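Long-range contacts in enterochelin esterase (Salmonella enterica subsp. enterica serovar Typhimurium, PDB 3MGA), which probably hydrolyses the ester bonds of the siderophore enterobactin (enterochelin), most likely in its ferric form, so that iron can be released inside the cell: residues 92-97 and 382-387; 131-136 and 148-153. All blocks are in the same frame, centred on the assembly; numbering follows the deposited sequence.

Contact 1 of 2, residues 92-97 and 382-387; sequences RGSYCF and GHDALC
Asp-384 OD1 takes two hydrogen bonds, one from Ser-94 OG at 2.6 Å across the contact and one from Leu-386 N at 3.1 Å in its own segment. The hydroxyl arrives on the syn side, 17° out of the carboxylate plane, the amide on the anti side and tilted farther from that plane. The other oxygen, OD2, uses its syn lone pair for Ser-94 N, 2.7 Å away and nearly straight at 162°, so backbone and side chain of one serine grip both carboxylate oxygens and fix the rotation of the group. With OG beside its own backbone N (chi1 -55°), Ser-94 presents both donors together, which suits this short polar residue to the place. The bond to Leu-386 N makes Asp-384 the N-cap of helix 385-399; because Ser-94 holds the same carboxylate, the helix's first turn, in the α/β-hydrolase domain, is tied to strand 92-100 of the N-terminal β-domain. A water donates to Asp-384 OD2 and to Arg-92 O and accepts from Gly-382 N, bridging the two domains a second time. Gly-93, with no side chain, lets OD2 come within 3.1 Å of its CA. Leu-386 supplies the apolar part: CD2 rests 3.5 Å from Gly-93 O and meets Arg-92 CG at 3.6 Å, the two side chains crossing at about a right angle. The guanidinium of Arg-92 turns elsewhere, with NH2 bonded to Pro-158 O.

Contact 2 of 2, residues 131-136 and 148-153; sequences AIADPL and AVSALE
The irregular segment 131-136 comes closest to strand 148-153 at Ala-133 and Val-149, whose CA atoms are 4.4 Å apart, yet the one hydrogen bond across the contact ends on a side chain. Asp-134 N points almost straight at Ser-150 OG, 2.7 Å away with an N-H...O angle of 174°. In Ser-150 the hydroxyl lies anti to the carbonyl carbon (chi1 -59°), which turns it to the loop; OG also bonds Ser-140 OG. Ala-133 suits so close an approach because its methyl is small: CB lies 3.2 Å from Ser-150 OG and 3.9 Å from Ala-148 CB, an equally small partner. Asp-134 then turns the chain. Its OD1 accepts from Leu-136 N at 3.0 Å, met from above the carboxylate plane, and this closes an Asx turn, while OD2 is bonded to Tyr-95 OH. Pro-135, with its restricted phi, fits the middle of that turn. The loop follows helix 117-127 and leads to the edge strand 140-142, which pairs antiparallel with 148-153; on the other side of 148-153 runs strand 92-100, with whose Phe-97 Ile-132 shares a backbone hydrogen bond, and Ile-132 and Leu-136 pack against Trp-38 and Trp-37 of strand 32-39.

In the fold
The centres of the two contacts lie about 10 Å apart, and the neighbouring antiparallel strands 92-100 and 148-153 connect them. Contact 1 joins their sheet to the hydrolase domain; contact 2, nested within the loop that contact 1 closes, holds a loop of the N-terminal domain to the same sheet. They also touch by packing: Phe-97 CE2 is 3.5 Å from Asp-134 CG, and Cys-96 CB 3.2 Å from Ile-132 O. His-383, next to the capping Asp-384, touches Ser-289 of a GxSxG sequence, probably the nucleophile elbow, and bonds Glu-353, consistent with a catalytic triad, so contact 1 probably lies beside the active site. A glycerol, probably from the crystallisation liquor, bonds His-383 NE2 weakly.

Contact 1 of 2, residues 92-97 and 382-387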
loop_
_atom_site.group_PDB
_atom_site.type_symbol
_atom_site.label_atom_id
_atom_site.label_comp_id
_atom_site.label_asym_id
_atom_site.label_seq_id
_atom_site.Cartn_x
_atom_site.Cartn_y
_atom_site.Cartn_z
ATOM N N ARG A 92 -10.953 -4.316 -4.157
ATOM C CA ARG A 92 -9.739 -4.603 -4.901
ATOM C C ARG A 92 -8.693 -5.020 -3.886
ATOM O O ARG A 92 -8.618 -4.446 -2.801
ATOM C CB ARG A 92 -9.295 -3.374 -5.687
ATOM C CG ARG A 92 -7.897 -3.421 -6.303
ATOM C CD ARG A 92 -7.863 -2.482 -7.543
ATOM N NE ARG A 92 -8.320 -1.149 -7.194
ATOM C CZ ARG A 92 -8.827 -0.261 -8.036
ATOM N NH1 ARG A 92 -9.011 -0.542 -9.320
ATOM N NH2 ARG A 92 -9.195 0.919 -7.564
ATOM N N GLY A 93 -7.905 -6.033 -4.219
ATOM C CA GLY A 93 -6.879 -6.488 -3.302
ATOM C C GLY A 93 -5.980 -7.580 -3.827
ATOM O O GLY A 93 -6.269 -8.203 -4.840
ATOM N N SER A 94 -4.882 -7.795 -3.112
ATOM C CA SER A 94 -3.895 -8.798 -3.454
ATOM C C SER A 94 -4.243 -10.102 -2.784
ATOM O O SER A 94 -4.966 -10.127 -1.775
ATOM C CB SER A 94 -2.516 -8.382 -2.943
ATOM O OG SER A 94 -2.148 -7.108 -3.419
ATOM N N TYR A 95 -3.726 -11.192 -3.338
ATOM C CA TYR A 95 -3.936 -12.500 -2.736
ATOM C C TYR A 95 -2.826 -13.424 -3.198
ATOM O O TYR A 95 -2.105 -13.119 -4.154
ATOM C CB TYR A 95 -5.310 -13.088 -3.094
ATOM C CG TYR A 95 -5.442 -13.511 -4.540
ATOM C CD1 TYR A 95 -5.753 -12.593 -5.531
ATOM C CD2 TYR A 95 -5.259 -14.838 -4.911
ATOM C CE1 TYR A 95 -5.867 -12.987 -6.863
ATOM C CE2 TYR A 95 -5.377 -15.238 -6.230
ATOM C CZ TYR A 95 -5.674 -14.313 -7.204
ATOM O OH TYR A 95 -5.786 -14.722 -8.516
ATOM N N CYS A 96 -2.687 -14.543 -2.501
ATOM C CA CYS A 96 -1.688 -15.535 -2.840
ATOM C C CYS A 96 -2.160 -16.844 -2.241
ATOM O O CYS A 96 -3.003 -16.835 -1.348
ATOM C CB CYS A 96 -0.300 -15.132 -2.300
ATOM S SG CYS A 96 -0.181 -14.896 -0.494
ATOM N N PHE A 97 -1.676 -17.965 -2.762
ATOM C CA PHE A 97 -2.055 -19.255 -2.199
ATOM C C PHE A 97 -0.844 -19.843 -1.501
ATOM O O PHE A 97 0.291 -19.483 -1.810
ATOM C CB PHE A 97 -2.554 -20.246 -3.262
ATOM C CG PHE A 97 -3.578 -19.682 -4.207
ATOM C CD1 PHE A 97 -4.669 -18.963 -3.735
ATOM C CD2 PHE A 97 -3.503 -19.960 -5.570
ATOM C CE1 PHE A 97 -5.627 -18.461 -4.618
ATOM C CE2 PHE A 97 -4.461 -19.477 -6.452
ATOM C CZ PHE A 97 -5.524 -18.725 -5.974
ATOM N N GLY A 382 -7.856 -3.001 1.846
ATOM C CA GLY A 382 -7.081 -2.964 3.087
ATOM C C GLY A 382 -5.657 -2.441 3.061
ATOM O O GLY A 382 -5.332 -1.498 2.342
ATOM N N HIS A 383 -4.822 -3.049 3.903
ATOM C CA HIS A 383 -3.405 -2.704 4.048
ATOM C C HIS A 383 -2.751 -3.364 2.833
ATOM O O HIS A 383 -1.997 -4.331 2.950
ATOM C CB HIS A 383 -2.907 -3.291 5.372
ATOM C CG HIS A 383 -1.652 -2.670 5.889
ATOM N ND1 HIS A 383 -1.657 -1.500 6.618
ATOM C CD2 HIS A 383 -0.360 -3.066 5.819
ATOM C CE1 HIS A 383 -0.419 -1.192 6.956
ATOM N NE2 HIS A 383 0.387 -2.129 6.491
ATOM N N ASP A 384 -3.019 -2.796 1.664
ATOM C CA ASP A 384 -2.640 -3.425 0.414
ATOM C C ASP A 384 -2.050 -2.441 -0.611
ATOM O O ASP A 384 -2.696 -1.469 -0.972
ATOM C CB ASP A 384 -3.958 -4.032 -0.097
ATOM C CG ASP A 384 -3.784 -5.064 -1.181
ATOM O OD1 ASP A 384 -2.838 -5.005 -1.994
ATOM O OD2 ASP A 384 -4.668 -5.936 -1.227
ATOM N N ALA A 385 -0.831 -2.702 -1.080
ATOM C CA ALA A 385 -0.173 -1.819 -2.082
ATOM C C ALA A 385 -0.901 -1.756 -3.448
ATOM O O ALA A 385 -0.719 -0.810 -4.202
ATOM C CB ALA A 385 1.292 -2.202 -2.273
ATOM N N LEU A 386 -1.707 -2.760 -3.772
ATOM C CA LEU A 386 -2.469 -2.726 -5.011
ATOM C C LEU A 386 -3.472 -1.562 -4.944
ATOM O O LEU A 386 -3.707 -0.881 -5.937
ATOM C CB LEU A 386 -3.196 -4.040 -5.238
ATOM C CG LEU A 386 -4.029 -4.157 -6.514
ATOM C CD1 LEU A 386 -3.123 -4.204 -7.712
ATOM C CD2 LEU A 386 -4.896 -5.407 -6.450
ATOM N N CYS A 387 -4.044 -1.325 -3.768
ATOM C CA CYS A 387 -4.986 -0.221 -3.578
ATOM C C CYS A 387 -4.231 1.083 -3.434
ATOM O O CYS A 387 -4.612 2.103 -4.032
ATOM C CB CYS A 387 -5.854 -0.420 -2.326
ATOM S SG CYS A 387 -6.858 -1.914 -2.309
HETATM O O HOH W 1 -7.340 -4.854 -0.470
#

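Contact 2 of 2, residues 131-136 and 148-153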
loop_
_atom_site.group_PDB
_atom_site.type_symbol
_atom_site.label_atom_id
_atom_site.label_comp_id
_atom_site.label_asym_id
_atom_site.label_seq_id
_atom_site.Cartn_x
_atom_site.Cartn_y
_atom_site.Cartn_z
ATOM N N ALA A 131 4.240 -19.143 0.257
ATOM C CA ALA A 131 3.177 -18.572 -0.569
ATOM C C ALA A 131 3.608 -18.305 -2.007
ATOM O O ALA A 131 4.767 -18.010 -2.271
ATOM C CB ALA A 131 2.660 -17.289 0.059
ATOM N N ILE A 132 2.651 -18.410 -2.928
ATOM C CA ILE A 132 2.898 -18.194 -4.347
ATOM C C ILE A 132 1.760 -17.400 -4.987
ATOM O O ILE A 132 0.643 -17.358 -4.465
ATOM C CB ILE A 132 3.020 -19.538 -5.109
ATOM C CG1 ILE A 132 1.696 -20.318 -5.053
ATOM C CG2 ILE A 132 4.167 -20.383 -4.550
ATOM C CD1 ILE A 132 1.750 -21.678 -5.733
ATOM N N ALA A 133 2.059 -16.771 -6.119
ATOM C CA ALA A 133 1.069 -16.026 -6.876
ATOM C C ALA A 133 0.110 -17.039 -7.481
ATOM O O ALA A 133 0.274 -18.236 -7.298
ATOM C CB ALA A 133 1.727 -15.227 -7.967
ATOM N N ASP A 134 -0.895 -16.553 -8.199
ATOM C CA ASP A 134 -1.871 -17.423 -8.843
ATOM C C ASP A 134 -1.358 -17.712 -10.259
ATOM O O ASP A 134 -1.284 -16.809 -11.079
ATOM C CB ASP A 134 -3.236 -16.729 -8.854
ATOM C CG ASP A 134 -4.347 -17.597 -9.429
ATOM O OD1 ASP A 134 -4.065 -18.646 -10.024
ATOM O OD2 ASP A 134 -5.519 -17.207 -9.291
ATOM N N PRO A 135 -1.002 -18.980 -10.552
ATOM C CA PRO A 135 -0.461 -19.315 -11.882
ATOM C C PRO A 135 -1.448 -19.120 -13.048
ATOM O O PRO A 135 -1.048 -19.149 -14.210
ATOM C CB PRO A 135 -0.057 -20.785 -11.739
ATOM C CG PRO A 135 -0.895 -21.313 -10.646
ATOM C CD PRO A 135 -1.171 -20.180 -9.710
ATOM N N LEU A 136 -2.722 -18.920 -12.734
ATOM C CA LEU A 136 -3.737 -18.690 -13.747
ATOM C C LEU A 136 -3.837 -17.191 -14.072
ATOM O O LEU A 136 -4.329 -16.816 -15.133
ATOM C CB LEU A 136 -5.103 -19.174 -13.244
ATOM C CG LEU A 136 -5.314 -20.642 -12.851
ATOM C CD1 LEU A 136 -4.349 -21.111 -11.782
ATOM C CD2 LEU A 136 -6.744 -20.824 -12.362
ATOM N N ALA A 148 5.559 -13.696 -3.983
ATOM C CA ALA A 148 4.799 -13.153 -5.100
ATOM C C ALA A 148 3.307 -13.124 -4.741
ATOM O O ALA A 148 2.834 -13.924 -3.936
ATOM C CB ALA A 148 5.034 -13.985 -6.358
ATOM N N VAL A 149 2.582 -12.188 -5.340
ATOM C CA VAL A 149 1.150 -12.031 -5.105
ATOM C C VAL A 149 0.432 -11.826 -6.425
ATOM O O VAL A 149 1.072 -11.646 -7.456
ATOM C CB VAL A 149 0.858 -10.817 -4.204
ATOM C CG1 VAL A 149 1.331 -11.084 -2.790
ATOM C CG2 VAL A 149 1.510 -9.552 -4.790
ATOM N N SER A 150 -0.897 -11.844 -6.385
ATOM C CA SER A 150 -1.711 -11.657 -7.584
ATOM C C SER A 150 -2.811 -10.629 -7.344
ATOM O O SER A 150 -3.195 -10.382 -6.216
ATOM C CB SER A 150 -2.273 -12.993 -8.041
ATOM O OG SER A 150 -1.202 -13.885 -8.313
ATOM N N ALA A 151 -3.301 -10.028 -8.422
ATOM C CA ALA A 151 -4.307 -8.980 -8.338
ATOM C C ALA A 151 -5.719 -9.432 -8.705
ATOM O O ALA A 151 -5.935 -10.134 -9.705
ATOM C CB ALA A 151 -3.899 -7.818 -9.222
ATOM N N LEU A 152 -6.672 -8.988 -7.888
ATOM C CA LEU A 152 -8.086 -9.274 -8.083
ATOM C C LEU A 152 -8.854 -7.978 -7.907
ATOM O O LEU A 152 -8.624 -7.237 -6.945
ATOM C CB LEU A 152 -8.579 -10.315 -7.074
ATOM C CG LEU A 152 -10.042 -10.751 -7.232
ATOM C CD1 LEU A 152 -10.360 -11.140 -8.668
ATOM C CD2 LEU A 152 -10.364 -11.900 -6.272
ATOM N N GLU A 153 -9.761 -7.704 -8.833
ATOM C CA GLU A 153 -10.562 -6.490 -8.776
ATOM C C GLU A 153 -12.009 -6.764 -9.157
ATOM O O GLU A 153 -12.272 -7.386 -10.173
ATOM C CB GLU A 153 -10.017 -5.453 -9.754
ATOM C CG GLU A 153 -8.546 -5.137 -9.613
ATOM C CD GLU A 153 -8.134 -3.943 -10.469
ATOM O OE1 GLU A 153 -6.981 -3.490 -10.345
ATOM O OE2 GLU A 153 -8.974 -3.444 -11.246
#